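Local coordinates for yeast glycogen phosphorylase (Saccharomyces cerevisiae, PDB 1YGP), which belongs to the carbohydrate phosphorylase family, is built on the GT-B fold and carries a bound pyridoxal-5'-phosphate, at residues P370-V375 / H422-H427; E429-I434 / R466-A471; Q778-S783 / L819-F824; E712-A717 / E825-T830. All blocks are in the same frame, centred on the assembly; numbering follows the deposited sequence.

Interaction 1 (P370-V375 / H422-H427)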
# COMPACT_ATOMS: atom_id res chain seq x y z
N PRO A 370 23.09 14.51 5.63
CA PRO A 370 22.82 14.15 7.02
C PRO A 370 23.59 14.94 8.06
O PRO A 370 23.70 14.48 9.20
CB PRO A 370 23.11 12.67 7.07
CG PRO A 370 24.28 12.57 6.13
CD PRO A 370 24.01 13.56 5.04
N THR A 371 24.08 16.17 7.80
CA THR A 371 24.83 16.91 8.80
C THR A 371 23.97 17.21 10.03
O THR A 371 24.49 17.22 11.15
CB THR A 371 25.36 18.17 8.10
OG1 THR A 371 26.21 17.68 7.07
CG2 THR A 371 26.15 19.13 9.00
N LEU A 372 22.64 17.36 9.93
CA LEU A 372 21.80 17.56 11.10
C LEU A 372 21.93 16.44 12.13
O LEU A 372 21.69 16.69 13.31
CB LEU A 372 20.32 17.68 10.70
CG LEU A 372 19.78 19.09 10.35
CD1 LEU A 372 18.35 19.01 9.90
CD2 LEU A 372 19.81 19.98 11.56
N ALA A 373 22.38 15.22 11.76
CA ALA A 373 22.63 14.15 12.72
C ALA A 373 23.64 14.56 13.78
O ALA A 373 23.52 14.15 14.93
CB ALA A 373 23.18 12.93 12.02
N ILE A 374 24.64 15.40 13.44
CA ILE A 374 25.65 15.92 14.38
C ILE A 374 24.95 16.75 15.48
O ILE A 374 25.00 16.46 16.68
CB ILE A 374 26.68 16.79 13.56
CG1 ILE A 374 27.63 15.88 12.82
CG2 ILE A 374 27.48 17.69 14.44
CD1 ILE A 374 28.26 16.56 11.60
N VAL A 375 24.21 17.76 15.02
CA VAL A 375 23.51 18.69 15.88
C VAL A 375 22.47 17.98 16.74
O VAL A 375 22.15 18.39 17.85
CB VAL A 375 22.88 19.74 14.97
CG1 VAL A 375 22.19 20.81 15.78
CG2 VAL A 375 23.96 20.44 14.20
N HIS A 422 13.01 28.63 12.52
CA HIS A 422 11.58 28.45 12.67
C HIS A 422 11.16 27.01 12.73
O HIS A 422 10.17 26.65 13.37
CB HIS A 422 10.88 29.14 11.49
CG HIS A 422 9.39 28.86 11.35
ND1 HIS A 422 8.41 29.13 12.21
CD2 HIS A 422 8.85 28.23 10.26
CE1 HIS A 422 7.29 28.68 11.70
NE2 HIS A 422 7.57 28.14 10.53
N LEU A 423 11.85 26.22 11.93
CA LEU A 423 11.53 24.82 11.80
C LEU A 423 12.24 24.02 12.88
O LEU A 423 11.70 23.03 13.37
CB LEU A 423 11.96 24.41 10.40
CG LEU A 423 11.46 23.19 9.65
CD1 LEU A 423 12.58 22.18 9.64
CD2 LEU A 423 10.13 22.69 10.22
N LEU A 424 13.43 24.46 13.25
CA LEU A 424 14.25 23.76 14.22
C LEU A 424 14.85 24.72 15.25
O LEU A 424 16.07 24.96 15.23
CB LEU A 424 15.32 22.97 13.39
CG LEU A 424 14.84 21.93 12.33
CD1 LEU A 424 15.99 21.19 11.71
CD2 LEU A 424 13.97 20.90 12.99
N PRO A 425 14.09 25.28 16.22
CA PRO A 425 14.57 26.29 17.16
C PRO A 425 15.75 25.89 18.05
O PRO A 425 16.74 26.61 18.15
CB PRO A 425 13.34 26.69 17.94
CG PRO A 425 12.27 25.66 17.67
CD PRO A 425 12.62 25.25 16.26
N ARG A 426 15.73 24.72 18.68
CA ARG A 426 16.84 24.29 19.54
C ARG A 426 18.09 23.94 18.75
O ARG A 426 19.21 24.20 19.18
CB ARG A 426 16.39 23.06 20.35
CG ARG A 426 17.41 22.47 21.30
CD ARG A 426 17.74 23.50 22.37
NE ARG A 426 18.48 22.94 23.50
CZ ARG A 426 19.62 23.49 23.89
NH1 ARG A 426 20.12 24.56 23.27
NH2 ARG A 426 20.26 22.97 24.92
N HIS A 427 17.94 23.39 17.54
CA HIS A 427 19.09 22.99 16.74
C HIS A 427 19.76 24.26 16.24
O HIS A 427 20.96 24.21 16.04
CB HIS A 427 18.71 22.13 15.55
CG HIS A 427 18.09 20.79 15.94
ND1 HIS A 427 18.73 19.65 16.14
CD2 HIS A 427 16.74 20.55 16.15
CE1 HIS A 427 17.84 18.74 16.44
NE2 HIS A 427 16.65 19.28 16.45
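Leu372 and Leu424 supply the purely aliphatic share of this contact, their branched ends meeting tip to tip. Leu424 CD1 lies 3.7 Å from Leu372 CD1 and 4.0 Å from Leu372 CD2, so a single methyl faces both branches of the opposing fork.

A second kind of contact sets a methyl against a polar residue. Val375 CG1 sits at the edge of the His427 imidazole, in the ring plane, 3.7 Å from His427 ND1, and also comes within 3.6 Å of the backbone atom His427 O. With CG1 anti to the amide nitrogen (chi1 -177°), Val375 sends this branch, rather than CG2, to the histidine. No hydrogen bond links the segments, and the backbones come nearest at Val375 CA and His427 CA, 6.2 Å apart.

The geometry is that of helix 372-384 lying against a helix junction: Leu424 breaks the helical path after helix 417-423 and is the N-cap of helix 425-445. All four touching residues are buried. Tyr333 of helix 322-350 meets both Leu424 and the His427 ring, Trp251 also meets that ring, and Leu473 of helix 470-477 covers Val375.

Interaction 2 (E429-I434 / R466-A471)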
# COMPACT_ATOMS: atom_id res chain seq x y z
N GLU A 429 20.05 26.96 18.19
CA GLU A 429 20.76 27.34 19.40
C GLU A 429 22.08 26.59 19.47
O GLU A 429 23.16 27.18 19.60
CB GLU A 429 19.92 27.01 20.61
CG GLU A 429 18.66 27.82 20.84
CD GLU A 429 17.97 27.57 22.19
OE1 GLU A 429 18.41 26.72 22.98
OE2 GLU A 429 16.97 28.25 22.47
N ILE A 430 22.04 25.27 19.31
CA ILE A 430 23.26 24.48 19.39
C ILE A 430 24.20 24.84 18.22
O ILE A 430 25.41 24.92 18.45
CB ILE A 430 22.85 22.97 19.42
CG1 ILE A 430 21.90 22.71 20.59
CG2 ILE A 430 24.05 22.09 19.66
CD1 ILE A 430 21.35 21.30 20.74
N ILE A 431 23.72 25.18 17.01
CA ILE A 431 24.65 25.55 15.95
C ILE A 431 25.34 26.86 16.30
O ILE A 431 26.55 26.99 16.06
CB ILE A 431 23.92 25.66 14.60
CG1 ILE A 431 23.37 24.27 14.27
CG2 ILE A 431 24.86 26.09 13.47
CD1 ILE A 431 22.54 24.13 12.98
N TYR A 432 24.65 27.82 16.91
CA TYR A 432 25.32 29.04 17.34
C TYR A 432 26.37 28.71 18.40
O TYR A 432 27.50 29.17 18.28
CB TYR A 432 24.31 30.02 17.89
CG TYR A 432 23.57 30.80 16.81
CD1 TYR A 432 24.13 30.92 15.54
CD2 TYR A 432 22.36 31.45 17.09
CE1 TYR A 432 23.52 31.69 14.56
CE2 TYR A 432 21.74 32.22 16.11
CZ TYR A 432 22.33 32.32 14.85
OH TYR A 432 21.74 33.06 13.84
N ASP A 433 26.06 27.84 19.37
CA ASP A 433 27.04 27.47 20.38
C ASP A 433 28.28 26.78 19.84
O ASP A 433 29.40 27.19 20.14
CB ASP A 433 26.43 26.55 21.41
CG ASP A 433 25.60 27.21 22.50
OD1 ASP A 433 25.18 28.37 22.38
OD2 ASP A 433 25.36 26.53 23.49
N ILE A 434 28.06 25.76 19.01
CA ILE A 434 29.11 25.00 18.34
C ILE A 434 30.06 25.97 17.64
O ILE A 434 31.28 25.94 17.84
CB ILE A 434 28.38 24.00 17.37
CG1 ILE A 434 27.81 22.82 18.19
CG2 ILE A 434 29.32 23.53 16.26
CD1 ILE A 434 26.90 21.83 17.43
N ARG A 466 21.31 35.47 6.74
CA ARG A 466 22.49 34.75 7.15
C ARG A 466 22.29 33.29 6.83
O ARG A 466 21.20 32.74 7.05
CB ARG A 466 22.74 34.88 8.64
CG ARG A 466 23.13 36.28 9.04
CD ARG A 466 23.83 36.27 10.38
NE ARG A 466 22.95 36.07 11.52
CZ ARG A 466 23.44 35.91 12.75
NH1 ARG A 466 24.75 35.92 13.02
NH2 ARG A 466 22.60 35.76 13.77
N GLN A 467 23.33 32.63 6.37
CA GLN A 467 23.24 31.22 6.08
C GLN A 467 24.02 30.45 7.14
O GLN A 467 24.93 30.96 7.82
CB GLN A 467 23.86 30.85 4.75
CG GLN A 467 23.61 31.79 3.60
CD GLN A 467 22.16 31.84 3.19
OE1 GLN A 467 21.34 32.49 3.83
NE2 GLN A 467 21.79 31.17 2.11
N ILE A 468 23.65 29.18 7.26
CA ILE A 468 24.34 28.23 8.09
C ILE A 468 25.04 27.39 7.03
O ILE A 468 24.39 26.80 6.15
CB ILE A 468 23.35 27.38 8.87
CG1 ILE A 468 22.36 28.23 9.63
CG2 ILE A 468 24.18 26.45 9.77
CD1 ILE A 468 21.36 27.39 10.42
N ARG A 469 26.35 27.37 7.04
CA ARG A 469 27.06 26.60 6.04
C ARG A 469 27.20 25.17 6.55
O ARG A 469 28.03 24.82 7.40
CB ARG A 469 28.40 27.29 5.79
CG ARG A 469 28.09 28.66 5.20
CD ARG A 469 29.31 29.44 4.76
NE ARG A 469 29.93 30.15 5.86
CZ ARG A 469 30.88 31.07 5.63
NH1 ARG A 469 31.29 31.37 4.40
NH2 ARG A 469 31.42 31.71 6.66
N MET A 470 26.36 24.29 6.00
CA MET A 470 26.35 22.92 6.45
C MET A 470 27.67 22.16 6.30
O MET A 470 28.10 21.53 7.26
CB MET A 470 25.25 22.18 5.73
CG MET A 470 23.88 22.71 6.10
SD MET A 470 23.49 23.00 7.85
CE MET A 470 23.26 21.31 8.29
N ALA A 471 28.37 22.27 5.16
CA ALA A 471 29.65 21.59 4.97
C ALA A 471 30.68 22.00 6.02
O ALA A 471 31.44 21.15 6.50
CB ALA A 471 30.26 21.89 3.61
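Tyr432 and Arg466 bring the flat groups together: Tyr432 OH lies over one face of the Arg466 guanidinium, while Arg466 NH2 approaches the tyrosine ring obliquely. The two planes are 35° apart. The motif is a helix packed on a small antiparallel sheet, for segment 429-434 belongs to helix 425-445 and strand 467-469 is the middle strand, between 414-416 and 459-460.

Although Tyr432 OH is 2.8 Å from Arg466 NH2, the angle is poor and the pair does not qualify as a hydrogen bond, as expected for an oxygen placed above the guanidinium. The charge finds its partner outside the contact, where Arg466 NH1 forms a salt bridge with Glu461 OE1. A bend of the arginine chain at chi3 (-75°) brings NH2 to the hydroxyl end of the tyrosine. Both side chains also touch Ile459 and Arg417, and this side of the contact is partly exposed.

The buried side is aliphatic. Ile431 and Ile468 cross at about a right angle beside Phe420 of helix 417-423, which touches both. In each isoleucine the branch anti to the backbone N does the touching, and Ile431 CG2 meets Ile468 CG2 at 3.8 Å.

Interaction 3 (Q778-S783 / L819-F824); sequences QDLPSS and LVSDDF
Phe824 and Ser783 pack closely at one end of this contact, the phenylalanine buried and the serine partly exposed, with the serine at the edge of the phenyl ring and not over a face. Ser783 CB lies in the ring plane, 3.8 Å from Phe824 CE2, and Ser783 OG is 3.8 Å from Phe824 CD2. The hydroxyl takes its polar partner outside the pair, in a hydrogen bond with Glu825 OE2. The ring also packs on Leu617 and Phe620 of helix 615-634.

Next to this, Ser821 receives two neighbours from the other segment on different atoms. Leu780 CD2 comes within 3.7 Å of Ser821 OG, a hydroxyl that is hydrogen-bonded to Asp816 OD2. Pro781 CG lies 3.8 Å from the backbone atom Ser821 O. The nearest approach of the two backbones falls here, with Leu780 CA 6.1 Å from Ser821 CA.

The arrangement joins the N-terminal ends of two helices: Pro781 holds the N-cap position of helix 782-790, and Leu819 that of helix 820-840. Helix 820-840 packs on the six-stranded parallel sheet of one half of this GT-B protein, and the start of helix 782-790 lies against it, with Ser783 also touching Tyr624 of helix 615-634.

In contrast to this close packing, the contact thins out toward solvent. Asp779 CB points away from segment 819-824, and Gln778 and Asp779 are exposed, neither being modelled past CB. Leu780, partly exposed, borders this side and is covered in part by Ile811 and Lys812 of helix 805-813.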
# COMPACT_ATOMS: atom_id res chain seq x y z
N GLN A 778 38.46 34.99 -29.72
CA GLN A 778 38.93 34.47 -30.99
C GLN A 778 37.65 34.11 -31.77
O GLN A 778 36.58 34.69 -31.52
CB GLN A 778 39.77 33.24 -30.73
N ASP A 779 37.63 33.14 -32.69
CA ASP A 779 36.40 32.82 -33.42
C ASP A 779 36.16 31.32 -33.34
O ASP A 779 37.05 30.55 -32.94
CB ASP A 779 36.53 33.24 -34.89
N LEU A 780 34.95 30.87 -33.71
CA LEU A 780 34.62 29.46 -33.70
C LEU A 780 35.31 28.72 -34.84
O LEU A 780 35.46 29.29 -35.93
CB LEU A 780 33.11 29.25 -33.84
CG LEU A 780 32.22 29.95 -32.84
CD1 LEU A 780 30.79 29.66 -33.19
CD2 LEU A 780 32.55 29.49 -31.43
N PRO A 781 35.76 27.48 -34.67
CA PRO A 781 36.25 26.63 -35.75
C PRO A 781 35.22 26.42 -36.84
O PRO A 781 34.06 26.13 -36.51
CB PRO A 781 36.63 25.35 -35.05
CG PRO A 781 36.90 25.78 -33.64
CD PRO A 781 35.83 26.80 -33.38
N SER A 782 35.55 26.47 -38.13
CA SER A 782 34.60 26.19 -39.20
C SER A 782 33.73 24.95 -39.00
O SER A 782 32.52 24.98 -39.26
CB SER A 782 35.35 26.02 -40.51
OG SER A 782 36.31 27.06 -40.65
N SER A 783 34.30 23.88 -38.46
CA SER A 783 33.62 22.61 -38.22
C SER A 783 32.38 22.78 -37.36
O SER A 783 31.26 22.41 -37.72
CB SER A 783 34.62 21.68 -37.56
OG SER A 783 35.48 22.45 -36.71
N LEU A 819 33.55 25.37 -22.70
CA LEU A 819 34.60 25.10 -23.66
C LEU A 819 34.29 24.11 -24.77
O LEU A 819 35.14 23.32 -25.20
CB LEU A 819 35.86 24.64 -22.89
CG LEU A 819 36.75 25.60 -22.08
CD1 LEU A 819 35.94 26.37 -21.06
CD2 LEU A 819 37.79 24.77 -21.31
N VAL A 820 33.09 24.18 -25.35
CA VAL A 820 32.77 23.31 -26.48
C VAL A 820 33.66 23.66 -27.69
O VAL A 820 34.27 22.77 -28.30
CB VAL A 820 31.27 23.44 -26.87
CG1 VAL A 820 30.94 22.70 -28.17
CG2 VAL A 820 30.45 22.78 -25.76
N SER A 821 33.79 24.95 -28.01
CA SER A 821 34.58 25.41 -29.14
C SER A 821 36.03 24.94 -29.06
O SER A 821 36.62 24.46 -30.04
CB SER A 821 34.59 26.93 -29.21
OG SER A 821 33.60 27.59 -28.41
N ASP A 822 36.53 25.01 -27.82
CA ASP A 822 37.94 24.74 -27.57
C ASP A 822 38.29 23.29 -27.80
O ASP A 822 39.28 22.94 -28.47
CB ASP A 822 38.29 25.14 -26.14
CG ASP A 822 37.90 26.60 -25.88
OD1 ASP A 822 38.65 27.50 -26.26
OD2 ASP A 822 36.83 26.82 -25.32
N ASP A 823 37.40 22.43 -27.31
CA ASP A 823 37.66 21.01 -27.42
C ASP A 823 37.12 20.39 -28.70
O ASP A 823 37.50 19.25 -28.99
CB ASP A 823 37.08 20.32 -26.17
CG ASP A 823 37.72 20.75 -24.86
OD1 ASP A 823 38.79 21.36 -24.84
OD2 ASP A 823 37.16 20.46 -23.82
N PHE A 824 36.34 21.10 -29.53
CA PHE A 824 35.70 20.46 -30.67
C PHE A 824 36.64 19.75 -31.63
O PHE A 824 36.46 18.56 -31.92
CB PHE A 824 34.87 21.47 -31.49
CG PHE A 824 33.82 20.76 -32.34
CD1 PHE A 824 32.85 19.96 -31.72
CD2 PHE A 824 33.84 20.87 -33.73
CE1 PHE A 824 31.92 19.26 -32.50
CE2 PHE A 824 32.89 20.17 -34.49
CZ PHE A 824 31.93 19.36 -33.88

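Interaction 4 (E712-A717 / E825-T830)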
# COMPACT_ATOMS: atom_id res chain seq x y z
N GLU A 712 31.53 7.65 -23.57
CA GLU A 712 32.00 9.02 -23.56
C GLU A 712 32.13 9.56 -22.15
O GLU A 712 31.20 9.44 -21.33
CB GLU A 712 31.04 9.86 -24.36
CG GLU A 712 30.92 9.35 -25.78
CD GLU A 712 31.62 10.21 -26.81
OE1 GLU A 712 32.03 11.33 -26.50
OE2 GLU A 712 31.74 9.75 -27.95
N HIS A 713 33.24 10.16 -21.75
CA HIS A 713 33.36 10.72 -20.42
C HIS A 713 34.03 12.08 -20.61
O HIS A 713 35.14 12.33 -20.17
CB HIS A 713 34.16 9.75 -19.56
CG HIS A 713 33.35 8.50 -19.24
ND1 HIS A 713 32.24 8.34 -18.50
CD2 HIS A 713 33.65 7.27 -19.76
CE1 HIS A 713 31.87 7.08 -18.57
NE2 HIS A 713 32.73 6.44 -19.34
N ILE A 714 33.22 12.97 -21.20
CA ILE A 714 33.65 14.23 -21.78
C ILE A 714 33.31 15.56 -21.15
O ILE A 714 33.22 16.55 -21.88
CB ILE A 714 33.18 14.22 -23.26
CG1 ILE A 714 31.66 14.16 -23.35
CG2 ILE A 714 33.82 13.03 -23.97
CD1 ILE A 714 31.12 14.09 -24.78
N SER A 715 33.12 15.64 -19.83
CA SER A 715 32.84 16.90 -19.12
C SER A 715 33.93 17.93 -19.26
O SER A 715 35.09 17.56 -19.52
CB SER A 715 32.67 16.64 -17.65
OG SER A 715 31.38 16.11 -17.40
N THR A 716 33.64 19.22 -19.05
CA THR A 716 34.69 20.21 -19.16
C THR A 716 35.77 19.89 -18.11
O THR A 716 35.41 19.44 -17.01
CB THR A 716 34.12 21.59 -18.92
OG1 THR A 716 32.90 21.74 -19.65
CG2 THR A 716 35.11 22.64 -19.39
N ALA A 717 37.07 20.02 -18.42
CA ALA A 717 38.07 19.64 -17.44
C ALA A 717 38.03 20.45 -16.15
O ALA A 717 37.89 21.68 -16.10
CB ALA A 717 39.44 19.77 -18.02
N GLU A 825 37.70 20.43 -32.06
CA GLU A 825 38.63 19.83 -32.99
C GLU A 825 39.40 18.64 -32.45
O GLU A 825 39.60 17.65 -33.16
CB GLU A 825 39.58 20.93 -33.46
CG GLU A 825 39.08 21.61 -34.74
CD GLU A 825 38.85 20.62 -35.88
OE1 GLU A 825 39.81 19.95 -36.29
OE2 GLU A 825 37.72 20.51 -36.35
N SER A 826 39.78 18.71 -31.17
CA SER A 826 40.50 17.66 -30.49
C SER A 826 39.58 16.45 -30.40
O SER A 826 40.00 15.34 -30.76
CB SER A 826 40.90 18.17 -29.11
OG SER A 826 41.67 17.30 -28.27
N TYR A 827 38.33 16.66 -29.98
CA TYR A 827 37.32 15.62 -29.88
C TYR A 827 37.15 14.88 -31.21
O TYR A 827 37.23 13.64 -31.28
CB TYR A 827 36.00 16.27 -29.46
CG TYR A 827 34.85 15.29 -29.31
CD1 TYR A 827 34.91 14.27 -28.36
CD2 TYR A 827 33.74 15.41 -30.14
CE1 TYR A 827 33.86 13.37 -28.23
CE2 TYR A 827 32.68 14.52 -30.02
CZ TYR A 827 32.75 13.50 -29.07
OH TYR A 827 31.74 12.57 -28.97
N LEU A 828 36.94 15.62 -32.28
CA LEU A 828 36.86 15.01 -33.59
C LEU A 828 38.14 14.25 -33.99
O LEU A 828 38.06 13.12 -34.51
CB LEU A 828 36.57 16.09 -34.61
CG LEU A 828 35.30 16.90 -34.44
CD1 LEU A 828 35.27 17.93 -35.55
CD2 LEU A 828 34.08 16.02 -34.50
N ALA A 829 39.34 14.76 -33.69
CA ALA A 829 40.58 14.07 -34.00
C ALA A 829 40.72 12.74 -33.30
O ALA A 829 41.10 11.72 -33.88
CB ALA A 829 41.76 14.92 -33.60
N THR A 830 40.34 12.69 -32.03
CA THR A 830 40.38 11.46 -31.26
C THR A 830 39.36 10.50 -31.84
O THR A 830 39.57 9.28 -31.85
CB THR A 830 40.02 11.74 -29.82
OG1 THR A 830 40.68 12.93 -29.41
CG2 THR A 830 40.43 10.57 -28.94
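Glu712 and Tyr827 make a buried hydrogen-bonded contact between a sheet strand and a helix packed against it. Glu712 is on strand 710-713, inside the six-stranded parallel sheet between strands 601-606 and 735-739; Tyr827 is on helix 820-840. This sheet-helix layering is the Rossmann-like arrangement from which each half of a GT-B fold is built.

The evidence for the bond is geometric. Tyr827 OH donates to Glu712 OE1 at 2.8 Å, reaching that oxygen on its syn side but 29° out of the carboxylate plane. Glu712 OE1 also lies at the edge of the phenol ring, near its plane, 3.2 Å from Tyr827 CE1. The carboxylate and ring planes are 63° apart, and the two side chains cross at about a right angle. With CG anti to the backbone N (chi1 180°), the tyrosine extends from its helix toward the strand.

Ile714 adds a looser apolar touch, its CG2 standing 4.3 Å from Tyr827 CE1 in an oblique approach. The ring is further enclosed by Leu617 and Ile737, and it meets His831 edge-to-face. Beside the tyrosine, Ser826 O accepts from both Thr830 N and Thr830 OG1, one turn further along the helix.

The side chain of Glu712 is about 11 Å from the bound pyridoxal-5'-phosphate, while its neighbour His713 hydrogen-bonds through ND1 to Lys607 NZ, a lysine of the cofactor pocket. With the phenol as donor and the carboxylate as acceptor, the bond supplies a polar partner to two buried groups and probably lowers the cost of enclosing the acid.

How the interactions relate
The four contacts fall into two pairs. Interactions 1 and 2 have centres 9 Å apart, share helix 425-445 and touch directly, Val375 CG2 packing on Ile431 CG1 at 3.9 Å. Interactions 3 and 4, with centres 12 Å apart, share helix 820-840 and are joined by a probable hydrogen bond of 3.0 Å between Ser783 OG and Glu825 OE2. Along the chain interaction 1 closes before interaction 2 opens, and both close before interaction 4 opens, with interaction 3 nested inside its loop. Between the pairs the centres are 42 to 48 Å apart and nothing touches, consistent with separate halves of the GT-B fold, one built round the nine-stranded mixed sheet and the other round the six-stranded parallel sheet.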